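Local coordinates for lipoprotein (Paraburkholderia phytofirmans, PDB 5T11), which is a periplasmic lipoprotein, PelC, that assembles into a dodecamer and probably guides export of the Pel polysaccharide across the outer membrane, at residues Ser25-Thr30 with Ser93-Glu98; Gln86-Val91 with Ile118-Gly123; Trp99-Gly104 with Ser139-Val144; Val113-Ile118 with Lys151-Leu156. The protein carries 1 engineered substitution. All blocks are in the same frame, centred on the assembly; numbering follows the deposited sequence.

Contact 1. Residues Ser25-Thr30 with Ser93-Glu98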
loop_
_atom_site.group_PDB
_atom_site.type_symbol
_atom_site.label_atom_id
_atom_site.label_comp_id
_atom_site.label_asym_id
_atom_site.label_seq_id
_atom_site.Cartn_x
_atom_site.Cartn_y
_atom_site.Cartn_z
ATOM N N SER B 25 25.097 31.061 -6.419
ATOM C CA SER B 25 24.764 29.648 -6.600
ATOM C C SER B 25 25.432 28.710 -5.609
ATOM O O SER B 25 26.517 28.178 -5.864
ATOM C CB SER B 25 25.115 29.193 -8.014
ATOM O OG SER B 25 26.520 29.143 -8.189
ATOM N N ILE B 26 24.793 28.521 -4.467
ATOM C CA ILE B 26 25.197 27.486 -3.532
ATOM C C ILE B 26 24.557 26.178 -3.979
ATOM O O ILE B 26 23.329 26.076 -4.056
ATOM C CB ILE B 26 24.795 27.861 -2.103
ATOM C CG1 ILE B 26 25.582 29.131 -1.702
ATOM C CG2 ILE B 26 24.995 26.660 -1.169
ATOM C CD1 ILE B 26 25.329 29.640 -0.297
ATOM N N ALA B 27 25.390 25.191 -4.305
ATOM C CA ALA B 27 24.918 23.938 -4.876
ATOM C C ALA B 27 24.134 23.136 -3.841
ATOM O O ALA B 27 24.377 23.219 -2.632
ATOM C CB ALA B 27 26.098 23.117 -5.407
ATOM N N ASN B 28 23.163 22.369 -4.315
ATOM C CA ASN B 28 22.318 21.582 -3.423
ATOM C C ASN B 28 22.618 20.114 -3.677
ATOM O O ASN B 28 22.221 19.560 -4.715
ATOM C CB ASN B 28 20.833 21.904 -3.621
ATOM C CG ASN B 28 19.934 21.169 -2.606
ATOM O OD1 ASN B 28 20.426 20.502 -1.685
ATOM N ND2 ASN B 28 18.621 21.295 -2.774
ATOM N N TYR B 29 23.333 19.488 -2.745
ATOM C CA TYR B 29 23.636 18.068 -2.857
ATOM C C TYR B 29 22.732 17.213 -1.984
ATOM O O TYR B 29 23.012 16.031 -1.782
ATOM C CB TYR B 29 25.107 17.815 -2.530
ATOM C CG TYR B 29 26.042 18.507 -3.503
ATOM C CD1 TYR B 29 25.693 18.662 -4.843
ATOM C CD2 TYR B 29 27.268 19.030 -3.081
ATOM C CE1 TYR B 29 26.547 19.307 -5.737
ATOM C CE2 TYR B 29 28.119 19.674 -3.973
ATOM C CZ TYR B 29 27.747 19.808 -5.290
ATOM O OH TYR B 29 28.584 20.436 -6.170
ATOM N N THR B 30 21.657 17.782 -1.466
ATOM C CA THR B 30 20.701 17.043 -0.666
ATOM C C THR B 30 19.451 16.789 -1.487
ATOM O O THR B 30 19.272 17.305 -2.593
ATOM C CB THR B 30 20.323 17.824 0.594
ATOM O OG1 THR B 30 19.313 18.794 0.253
ATOM C CG2 THR B 30 21.556 18.553 1.157
ATOM N N SER B 93 30.453 31.515 -2.619
ATOM C CA SER B 93 29.816 30.345 -3.191
ATOM C C SER B 93 29.958 29.200 -2.192
ATOM O O SER B 93 30.466 29.381 -1.081
ATOM C CB SER B 93 30.432 29.991 -4.549
ATOM O OG SER B 93 29.629 29.041 -5.229
ATOM N N GLY B 94 29.516 28.015 -2.586
ATOM C CA GLY B 94 29.647 26.858 -1.720
ATOM C C GLY B 94 28.667 25.769 -2.122
ATOM O O GLY B 94 28.188 25.737 -3.256
ATOM N N ALA B 95 28.388 24.884 -1.164
ATOM C CA ALA B 95 27.500 23.753 -1.398
ATOM C C ALA B 95 26.886 23.283 -0.085
ATOM O O ALA B 95 27.492 23.398 0.990
ATOM C CB ALA B 95 28.238 22.587 -2.064
ATOM N N VAL B 96 25.680 22.731 -0.194
ATOM C CA VAL B 96 24.994 22.104 0.926
ATOM C C VAL B 96 25.133 20.588 0.778
ATOM O O VAL B 96 24.657 20.001 -0.203
ATOM C CB VAL B 96 23.523 22.543 0.989
ATOM C CG1 VAL B 96 22.812 21.885 2.159
ATOM C CG2 VAL B 96 23.442 24.095 1.091
ATOM N N GLU B 97 25.824 19.961 1.734
ATOM C CA GLU B 97 26.016 18.512 1.748
ATOM C C GLU B 97 24.927 17.780 2.514
ATOM O O GLU B 97 24.717 16.580 2.282
ATOM C CB GLU B 97 27.384 18.153 2.365
ATOM C CG GLU B 97 28.591 18.565 1.502
ATOM C CD GLU B 97 28.966 20.032 1.666
ATOM O OE1 GLU B 97 28.773 20.574 2.782
ATOM O OE2 GLU B 97 29.440 20.650 0.680
ATOM N N GLU B 98 24.229 18.464 3.417
ATOM C CA GLU B 98 23.181 17.827 4.201
ATOM C C GLU B 98 22.286 18.912 4.771
ATOM O O GLU B 98 22.768 19.969 5.199
ATOM C CB GLU B 98 23.773 16.965 5.326
ATOM C CG GLU B 98 22.738 16.318 6.219
ATOM C CD GLU B 98 23.282 15.092 6.974
ATOM O OE1 GLU B 98 24.398 15.180 7.551
ATOM O OE2 GLU B 98 22.581 14.039 6.992
#
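Ala27 and Ala95 lie side by side where strands 21-28 and 90-99 run parallel, and Ala27 bonds across the seam at both ends of its backbone. Its N donates to Gly94 O (3.0 Å), while Ala27 O accepts from Val96 N (2.8 Å), the parallel pattern in which one residue serves the two neighbours of its partner. Tyr29 N extends the pairing to Val96 O at 2.9 Å, although Tyr29 has already left the strand.

In the Tyr29 side chain, CB lies 3.2 Å from Val96 O, the carbonyl that Tyr29 N also uses. CG, still near that oxygen, departs anti to the carbonyl carbon (chi1 -63°), which brings the ring alongside the Ala95 methyl. CD2 and CE2 both meet it, CE2 at 3.5 Å from Ala95 CB, and the outer ring goes on past Ala95.

Val96 points to the other side of the sheet and splits its branches: CG2 meets Ile26 CG2 at 3.8 Å, and CG1 touches Thr30 CG2 at 3.7 Å. Thr30 is held by an Asx turn, for Asn28 OD1 accepts both Thr30 N, from above the amide plane, and Thr30 OG1, in plane on a lone pair (2.8 Å).

Strand 109-119 flanks strand 90-99 on its other edge, with Glu97 and Glu98 forming a classic bulge opposite Gly112. Helix 35-49 covers the Val96 side through Ala35 and Ala39. From a neighbouring subunit, Ser38 packs on Tyr29 and Ser41 on Ala95.

Contact 2. Residues Gln86-Val91 with Ile118-Gly123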
loop_
_atom_site.group_PDB
_atom_site.type_symbol
_atom_site.label_atom_id
_atom_site.label_comp_id
_atom_site.label_asym_id
_atom_site.label_seq_id
_atom_site.Cartn_x
_atom_site.Cartn_y
_atom_site.Cartn_z
ATOM N N GLN B 86 28.180 43.636 -11.389
ATOM C CA GLN B 86 27.832 44.334 -10.157
ATOM C C GLN B 86 29.027 44.996 -9.482
ATOM O O GLN B 86 28.843 45.673 -8.465
ATOM C CB GLN B 86 27.165 43.362 -9.179
ATOM C CG GLN B 86 25.782 42.902 -9.620
ATOM C CD GLN B 86 24.834 44.064 -9.789
ATOM O OE1 GLN B 86 24.298 44.586 -8.810
ATOM N NE2 GLN B 86 24.646 44.502 -11.032
ATOM N N ASN B 87 30.236 44.815 -10.021
ATOM C CA ASN B 87 31.474 45.329 -9.420
ATOM C C ASN B 87 31.685 44.803 -8.001
ATOM O O ASN B 87 32.222 45.503 -7.139
ATOM C CB ASN B 87 31.515 46.857 -9.439
ATOM C CG ASN B 87 31.382 47.412 -10.827
ATOM O OD1 ASN B 87 32.256 47.207 -11.671
ATOM N ND2 ASN B 87 30.288 48.123 -11.082
ATOM N N ALA B 88 31.264 43.559 -7.757
ATOM C CA ALA B 88 31.585 42.895 -6.501
ATOM C C ALA B 88 33.091 42.718 -6.361
ATOM O O ALA B 88 33.793 42.397 -7.324
ATOM C CB ALA B 88 30.895 41.526 -6.424
ATOM N N ARG B 89 33.591 42.919 -5.145
ATOM C CA ARG B 89 34.987 42.597 -4.892
ATOM C C ARG B 89 35.189 41.107 -4.616
ATOM O O ARG B 89 36.228 40.549 -4.996
ATOM C CB ARG B 89 35.522 43.441 -3.733
ATOM C CG ARG B 89 37.050 43.431 -3.623
ATOM C CD ARG B 89 37.523 44.322 -2.492
ATOM N NE ARG B 89 38.956 44.186 -2.236
ATOM C CZ ARG B 89 39.619 44.910 -1.340
ATOM N NH1 ARG B 89 38.977 45.823 -0.621
ATOM N NH2 ARG B 89 40.920 44.727 -1.163
ATOM N N TYR B 90 34.224 40.450 -3.965
ATOM C CA TYR B 90 34.302 39.016 -3.676
ATOM C C TYR B 90 32.996 38.317 -4.032
ATOM O O TYR B 90 31.924 38.928 -4.054
ATOM C CB TYR B 90 34.604 38.732 -2.197
ATOM C CG TYR B 90 35.864 39.360 -1.663
ATOM C CD1 TYR B 90 37.111 38.823 -1.962
ATOM C CD2 TYR B 90 35.812 40.483 -0.849
ATOM C CE1 TYR B 90 38.270 39.395 -1.472
ATOM C CE2 TYR B 90 36.967 41.059 -0.350
ATOM C CZ TYR B 90 38.196 40.510 -0.668
ATOM O OH TYR B 90 39.360 41.072 -0.183
ATOM N N VAL B 91 33.102 37.013 -4.293
ATOM C CA VAL B 91 31.956 36.131 -4.489
ATOM C C VAL B 91 31.981 35.073 -3.392
ATOM O O VAL B 91 33.030 34.466 -3.131
ATOM C CB VAL B 91 31.965 35.467 -5.880
ATOM C CG1 VAL B 91 31.090 34.233 -5.891
ATOM C CG2 VAL B 91 31.464 36.425 -6.917
ATOM N N ILE B 118 35.690 34.022 -3.161
ATOM C CA ILE B 118 36.500 34.153 -4.368
ATOM C C ILE B 118 36.797 35.627 -4.632
ATOM O O ILE B 118 35.897 36.471 -4.571
ATOM C CB ILE B 118 35.805 33.495 -5.572
ATOM C CG1 ILE B 118 35.691 31.978 -5.332
ATOM C CG2 ILE B 118 36.568 33.796 -6.859
ATOM C CD1 ILE B 118 34.479 31.334 -5.968
ATOM N N ASP B 119 38.072 35.931 -4.895
ATOM C CA ASP B 119 38.505 37.250 -5.353
ATOM C C ASP B 119 38.033 37.438 -6.791
ATOM O O ASP B 119 38.451 36.697 -7.686
ATOM C CB ASP B 119 40.027 37.355 -5.247
ATOM C CG ASP B 119 40.571 38.749 -5.584
ATOM O OD1 ASP B 119 40.057 39.420 -6.504
ATOM O OD2 ASP B 119 41.548 39.172 -4.925
ATOM N N VAL B 120 37.165 38.428 -7.024
ATOM C CA VAL B 120 36.586 38.579 -8.354
ATOM C C VAL B 120 37.657 38.972 -9.366
ATOM O O VAL B 120 37.646 38.489 -10.506
ATOM C CB VAL B 120 35.409 39.583 -8.323
ATOM C CG1 VAL B 120 34.900 39.867 -9.724
ATOM C CG2 VAL B 120 34.258 39.027 -7.477
ATOM N N SER B 121 38.631 39.801 -8.960
ATOM C CA SER B 121 39.609 40.323 -9.911
ATOM C C SER B 121 40.515 39.239 -10.496
ATOM O O SER B 121 41.093 39.450 -11.570
ATOM C CB SER B 121 40.465 41.428 -9.257
ATOM O OG SER B 121 41.319 40.899 -8.250
ATOM N N ASN B 122 40.657 38.091 -9.840
ATOM C CA ASN B 122 41.543 37.064 -10.367
ATOM C C ASN B 122 41.055 35.634 -10.154
ATOM O O ASN B 122 41.793 34.701 -10.483
ATOM C CB ASN B 122 42.958 37.224 -9.773
ATOM C CG ASN B 122 43.006 36.978 -8.271
ATOM O OD1 ASN B 122 42.012 36.595 -7.649
ATOM N ND2 ASN B 122 44.184 37.183 -7.682
ATOM N N GLY B 123 39.852 35.430 -9.616
ATOM C CA GLY B 123 39.283 34.106 -9.453
ATOM C C GLY B 123 39.869 33.263 -8.342
ATOM O O GLY B 123 39.443 32.115 -8.169
HETATM O O HOH W 1 38.623 41.504 -6.165
#
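Val91 and Ile118 form a hydrogen-bonded antiparallel pair at the open end of the β-hairpin made by strands 90-99 and 109-119. Val91 N donates to Ile118 O (2.9 Å) and Ile118 N returns a bond to Val91 O (2.7 Å). The next pair, Tyr90 with Asp119, is non-hydrogen-bonded. Beyond it Val120 N reaches Arg89 O at 3.1 Å, almost straight at the hydrogen (171°) but from above the carbonyl plane.

Val120 turns its side chain toward residues 88-91, and its CB lies 3.4 Å from Ala88 O. With CG1 opposite the backbone N (chi1 174°), CG2 falls opposite the carbonyl carbon and meets Val91 CG2 at 3.9 Å, the two valines set roughly perpendicular. Tyr90 presents a ring edge to Ile118 O, which lies in the ring plane 3.7 Å from Tyr90 CD1, while Arg89 CG sits over one face toward the rim. A water donates to both Arg89 O and Asp119 OD1, giving that carbonyl a second partner and tying the strand end to the turn. Asp119 OD1 also accepts Ser121 OG (2.6 Å), and Gly123 N bonds back to Asp119 O (2.7 Å), closing the turn that leads to strand 125-134.

Helix 78-85 packs on Val91, Ile118 and Val120, whereas Tyr90 and Asp119 meet Val126 of strand 125-134. Strand 21-28 touches Ala88 and Val91, and Arg89 forms a salt bridge with Asp19.

Contact 3. Residues Trp99-Gly104 with Ser139-Val144; sequences WRYKTG and SGLSSV
Leu141 N donates to Tyr101 OH at 2.9 Å with a practically straight N-H...O angle of 178°. The bond takes up a backbone N-H at the very start of helix 141-152, just after Gly140 at the N-cap position. The same leucine lies against the tyrosine with its side chain, CB being 3.5 Å from Tyr101 CZ. Ser139 O approaches the ring at its edge, near the plane, 3.8 Å from Tyr101 CE1.

Leu141 extends away from its backbone N (chi1 177°), which carries its methyls past Tyr101 to Trp99 and the Arg100 backbone. CD2 reaches Trp99 CD1 at 3.7 Å, and CD1 lies over one face of the indole and 3.9 Å from Arg100 O. The Arg100 side chain curls round to the next carbonyl, its NE bonding Tyr101 O at 2.9 Å.

In the outer shell, Glu98 of a neighbouring subunit bonds Tyr101 OH through OE2 and Ser142 N through OE1, joining the two subunits. A carboxylate near the N-terminal end of a helix would probably be favoured by the helix dipole.

Trp99 packs against helix 35-49, on Ala35, Ser38, Ala39 and Ile42. Leu141 rests on Val111 of strand 109-119, so that the contact bridges the loop after strand 90-99 and the first turn of helix 141-152.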
loop_
_atom_site.group_PDB
_atom_site.type_symbol
_atom_site.label_atom_id
_atom_site.label_comp_id
_atom_site.label_asym_id
_atom_site.label_seq_id
_atom_site.Cartn_x
_atom_site.Cartn_y
_atom_site.Cartn_z
ATOM N N TRP B 99 20.990 18.642 4.780
ATOM C CA TRP B 99 19.989 19.622 5.181
ATOM C C TRP B 99 18.654 18.905 5.316
ATOM O O TRP B 99 17.811 18.982 4.414
ATOM C CB TRP B 99 19.916 20.734 4.136
ATOM C CG TRP B 99 19.127 21.993 4.474
ATOM C CD1 TRP B 99 17.765 22.116 4.577
ATOM C CD2 TRP B 99 19.662 23.323 4.649
ATOM N NE1 TRP B 99 17.425 23.429 4.836
ATOM C CE2 TRP B 99 18.568 24.187 4.894
ATOM C CE3 TRP B 99 20.961 23.854 4.658
ATOM C CZ2 TRP B 99 18.732 25.564 5.128
ATOM C CZ3 TRP B 99 21.122 25.221 4.888
ATOM C CH2 TRP B 99 20.006 26.059 5.114
ATOM N N ARG B 100 18.462 18.167 6.406
ATOM C CA ARG B 100 17.271 17.329 6.538
ATOM C C ARG B 100 17.021 17.077 8.014
ATOM O O ARG B 100 17.881 17.341 8.862
ATOM C CB ARG B 100 17.446 15.996 5.798
ATOM C CG ARG B 100 18.599 15.139 6.377
ATOM C CD ARG B 100 18.656 13.731 5.778
ATOM N NE ARG B 100 17.430 12.973 6.069
ATOM C CZ ARG B 100 17.272 11.680 5.811
ATOM N NH1 ARG B 100 18.258 10.978 5.246
ATOM N NH2 ARG B 100 16.133 11.084 6.119
ATOM N N TYR B 101 15.829 16.560 8.317
ATOM C CA TYR B 101 15.634 15.845 9.574
ATOM C C TYR B 101 15.991 14.391 9.327
ATOM O O TYR B 101 15.671 13.836 8.271
ATOM C CB TYR B 101 14.196 15.950 10.101
ATOM C CG TYR B 101 13.764 17.364 10.458
ATOM C CD1 TYR B 101 14.064 17.905 11.707
ATOM C CD2 TYR B 101 13.063 18.165 9.542
ATOM C CE1 TYR B 101 13.686 19.200 12.051
ATOM C CE2 TYR B 101 12.676 19.481 9.883
ATOM C CZ TYR B 101 12.999 19.986 11.142
ATOM O OH TYR B 101 12.643 21.271 11.512
ATOM N N LYS B 102 16.694 13.783 10.282
ATOM C CA LYS B 102 16.881 12.347 10.191
ATOM C C LYS B 102 15.518 11.666 10.315
ATOM O O LYS B 102 14.526 12.271 10.737
ATOM C CB LYS B 102 17.869 11.850 11.263
ATOM C CG LYS B 102 19.331 12.276 10.969
ATOM C CD LYS B 102 20.274 12.177 12.198
ATOM C CE LYS B 102 20.298 10.808 12.821
ATOM N NZ LYS B 102 21.465 10.689 13.798
ATOM N N THR B 103 15.473 10.403 9.916
ATOM C CA THR B 103 14.203 9.723 9.718
ATOM C C THR B 103 13.559 9.375 11.056
ATOM O O THR B 103 14.234 9.148 12.065
ATOM C CB THR B 103 14.412 8.465 8.868
ATOM O OG1 THR B 103 13.170 8.075 8.274
ATOM C CG2 THR B 103 14.938 7.307 9.719
ATOM N N GLY B 104 12.235 9.367 11.064
ATOM C CA GLY B 104 11.485 8.977 12.238
ATOM C C GLY B 104 10.896 10.173 12.977
ATOM O O GLY B 104 11.344 11.319 12.847
ATOM N N SER B 139 14.831 20.358 18.155
ATOM C CA SER B 139 15.277 21.562 17.470
ATOM C C SER B 139 14.709 21.647 16.051
ATOM O O SER B 139 14.237 20.664 15.469
ATOM C CB SER B 139 16.803 21.635 17.430
ATOM O OG SER B 139 17.393 20.358 17.315
ATOM N N GLY B 140 14.752 22.860 15.509
ATOM C CA GLY B 140 14.286 23.134 14.163
ATOM C C GLY B 140 15.441 23.123 13.183
ATOM O O GLY B 140 16.533 23.625 13.475
ATOM N N LEU B 141 15.195 22.526 12.016
ATOM C CA LEU B 141 16.205 22.523 10.964
ATOM C C LEU B 141 16.671 23.945 10.642
ATOM O O LEU B 141 17.876 24.219 10.589
ATOM C CB LEU B 141 15.635 21.835 9.724
ATOM C CG LEU B 141 16.490 21.764 8.462
ATOM C CD1 LEU B 141 17.880 21.224 8.780
ATOM C CD2 LEU B 141 15.801 20.882 7.433
ATOM N N SER B 142 15.731 24.871 10.420
ATOM C CA SER B 142 16.180 26.221 10.083
ATOM C C SER B 142 16.930 26.885 11.244
ATOM O O SER B 142 17.872 27.643 10.999
ATOM C CB SER B 142 15.002 27.088 9.612
ATOM O OG SER B 142 13.979 27.185 10.596
ATOM N N SER B 143 16.550 26.624 12.500
ATOM C CA SER B 143 17.340 27.155 13.613
ATOM C C SER B 143 18.770 26.625 13.570
ATOM O O SER B 143 19.733 27.386 13.729
ATOM C CB SER B 143 16.693 26.810 14.953
ATOM O OG SER B 143 15.570 27.632 15.210
ATOM N N VAL B 144 18.931 25.316 13.350
ATOM C CA VAL B 144 20.269 24.741 13.287
ATOM C C VAL B 144 21.046 25.320 12.107
ATOM O O VAL B 144 22.208 25.718 12.241
ATOM C CB VAL B 144 20.193 23.205 13.224
ATOM C CG1 VAL B 144 21.547 22.635 12.879
ATOM C CG2 VAL B 144 19.725 22.648 14.570
#

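Contact 4. Residues Val113-Ile118 with Lys151-Leu156; sequences VTFELI and KVLSPL
Phe115 and Leu153 meet in a buried, wholly apolar packing of a sheet face against the end of a helix: strand 109-119 supplies one side, and the last turn of helix 141-152 with the short 3-10 segment after it supplies the other. Leu153 CD2 stands over one face of the Phe115 ring as a CH-pi contact, 4.0 Å from the ring centroid and 19° off the normal. Its nearest ring atom is Phe115 CD2, at 3.8 Å. Val152 CG1, set opposite its own backbone N (chi1 166°), comes obliquely to the same ring atom, Phe115 CD2, at 3.6 Å.

Val113, Phe115 and Leu117 alternate along the strand so that all three face helices 141-152 and 35-49, while helix 78-85 lies on the other face of the mixed sheet, against Ile118. Ala43 of helix 35-49 touches both Phe115 and Leu153. Thr114 and Glu116 point to the other side, where Asn45 of a neighbouring subunit packs.

Farther along, Leu117 and Leu156 run antiparallel alongside one another, meeting through their CD2 methyls, 4.1 Å apart. Leu156 is carried there by the 3-10 segment, in which Leu156 N bonds Leu153 O (2.9 Å). At the helix end Lys151 O accepts two donors from one residue, Ser154 N at 3.1 Å and Ser154 OG at 2.9 Å, the hydroxyl in the carbonyl plane.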
loop_
_atom_site.group_PDB
_atom_site.type_symbol
_atom_site.label_atom_id
_atom_site.label_comp_id
_atom_site.label_asym_id
_atom_site.label_seq_id
_atom_site.Cartn_x
_atom_site.Cartn_y
_atom_site.Cartn_z
ATOM N N VAL B 113 27.537 22.155 5.332
ATOM C CA VAL B 113 27.736 23.215 4.342
ATOM C C VAL B 113 29.229 23.453 4.136
ATOM O O VAL B 113 30.030 23.347 5.070
ATOM C CB VAL B 113 27.071 24.550 4.748
ATOM C CG1 VAL B 113 25.569 24.421 4.787
ATOM C CG2 VAL B 113 27.609 25.034 6.097
ATOM N N THR B 114 29.596 23.789 2.899
ATOM C CA THR B 114 30.935 24.259 2.565
ATOM C C THR B 114 30.808 25.614 1.870
ATOM O O THR B 114 29.866 25.837 1.101
ATOM C CB THR B 114 31.673 23.252 1.663
ATOM O OG1 THR B 114 30.805 22.852 0.595
ATOM C CG2 THR B 114 32.098 21.999 2.451
ATOM N N PHE B 115 31.741 26.524 2.147
ATOM C CA PHE B 115 31.731 27.863 1.561
ATOM C C PHE B 115 33.115 28.207 1.023
ATOM O O PHE B 115 34.133 27.760 1.566
ATOM C CB PHE B 115 31.341 28.954 2.580
ATOM C CG PHE B 115 29.887 28.959 2.963
ATOM C CD1 PHE B 115 28.935 29.547 2.129
ATOM C CD2 PHE B 115 29.474 28.429 4.182
ATOM C CE1 PHE B 115 27.589 29.557 2.482
ATOM C CE2 PHE B 115 28.126 28.433 4.540
ATOM C CZ PHE B 115 27.185 29.000 3.691
ATOM N N GLU B 116 33.143 29.020 -0.040
ATOM C CA GLU B 116 34.371 29.594 -0.585
ATOM C C GLU B 116 34.146 31.077 -0.842
ATOM O O GLU B 116 33.075 31.477 -1.312
ATOM C CB GLU B 116 34.817 28.932 -1.916
ATOM C CG GLU B 116 35.073 27.446 -1.863
ATOM C CD GLU B 116 33.814 26.629 -2.112
ATOM O OE1 GLU B 116 32.977 27.051 -2.942
ATOM O OE2 GLU B 116 33.663 25.567 -1.471
ATOM N N LEU B 117 35.157 31.888 -0.547
ATOM C CA LEU B 117 35.158 33.300 -0.905
ATOM C C LEU B 117 36.162 33.505 -2.030
ATOM O O LEU B 117 37.356 33.210 -1.865
ATOM C CB LEU B 117 35.501 34.181 0.295
ATOM C CG LEU B 117 35.291 35.675 0.038
ATOM C CD1 LEU B 117 33.792 35.969 -0.038
ATOM C CD2 LEU B 117 35.968 36.513 1.106
ATOM N N ILE B 118 35.690 34.022 -3.161
ATOM C CA ILE B 118 36.500 34.153 -4.368
ATOM C C ILE B 118 36.797 35.627 -4.632
ATOM O O ILE B 118 35.897 36.471 -4.571
ATOM C CB ILE B 118 35.805 33.495 -5.572
ATOM C CG1 ILE B 118 35.691 31.978 -5.332
ATOM C CG2 ILE B 118 36.568 33.796 -6.859
ATOM C CD1 ILE B 118 34.479 31.334 -5.968
ATOM N N LYS B 151 28.006 30.856 12.508
ATOM C CA LYS B 151 29.308 30.456 13.045
ATOM C C LYS B 151 30.340 30.323 11.924
ATOM O O LYS B 151 31.441 30.890 11.998
ATOM C CB LYS B 151 29.152 29.137 13.824
ATOM C CG LYS B 151 30.398 28.622 14.532
ATOM C CD LYS B 151 30.810 29.553 15.670
ATOM C CE LYS B 151 31.983 29.005 16.483
ATOM N NZ LYS B 151 32.564 30.068 17.348
ATOM N N VAL B 152 29.978 29.601 10.854
ATOM C CA VAL B 152 30.912 29.312 9.767
ATOM C C VAL B 152 31.403 30.601 9.106
ATOM O O VAL B 152 32.585 30.724 8.757
ATOM C CB VAL B 152 30.249 28.373 8.739
ATOM C CG1 VAL B 152 31.062 28.331 7.451
ATOM C CG2 VAL B 152 30.074 26.961 9.321
ATOM N N LEU B 153 30.511 31.565 8.904
ATOM C CA LEU B 153 30.849 32.808 8.217
ATOM C C LEU B 153 31.342 33.901 9.159
ATOM O O LEU B 153 31.597 35.029 8.710
ATOM C CB LEU B 153 29.641 33.321 7.422
ATOM C CG LEU B 153 29.115 32.406 6.303
ATOM C CD1 LEU B 153 27.979 33.089 5.526
ATOM C CD2 LEU B 153 30.238 31.971 5.351
ATOM N N SER B 154 31.495 33.598 10.448
ATOM C CA SER B 154 31.960 34.614 11.388
ATOM C C SER B 154 33.312 35.243 11.033
ATOM O O SER B 154 33.492 36.432 11.350
ATOM C CB SER B 154 32.007 34.035 12.810
ATOM O OG SER B 154 33.050 33.089 12.946
ATOM N N PRO B 155 34.280 34.552 10.409
ATOM C CA PRO B 155 35.520 35.256 10.029
ATOM C C PRO B 155 35.334 36.296 8.924
ATOM O O PRO B 155 36.261 37.080 8.685
ATOM C CB PRO B 155 36.451 34.123 9.573
ATOM C CG PRO B 155 35.858 32.853 10.178
ATOM C CD PRO B 155 34.387 33.096 10.163
ATOM N N LEU B 156 34.189 36.339 8.244
ATOM C CA LEU B 156 33.949 37.357 7.225
ATOM C C LEU B 156 33.264 38.607 7.771
ATOM O O LEU B 156 32.859 39.472 6.986
ATOM C CB LEU B 156 33.118 36.784 6.080
ATOM C CG LEU B 156 33.672 35.510 5.433
ATOM C CD1 LEU B 156 32.817 35.114 4.240
ATOM C CD2 LEU B 156 35.121 35.697 5.021
#

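Contacts 1 and 2 lie within one mixed sheet, and contact 4 packs a helix end on it. Strand 90-99 serves contacts 1 and 2, strand 109-119 serves contacts 2 and 4, and Ile118 is common to these last two. Contacts 1 and 4, centres 13 Å apart, touch through Glu97 OE2 and Thr114 OG1, probably hydrogen-bonded at 2.6 Å. Contacts 2 and 3 lie on opposite sides of the chain's centre, 33 Å between centres. Helix 141-152 runs from contact 3 to contact 4. Contact 1 closes before contacts 3 and 4 open, while contact 2 crosses all the others along the chain. Contacts 1, 3 and 4 touch neighbouring subunits, consistent with sheet and helix start joining the dodecamer interfaces.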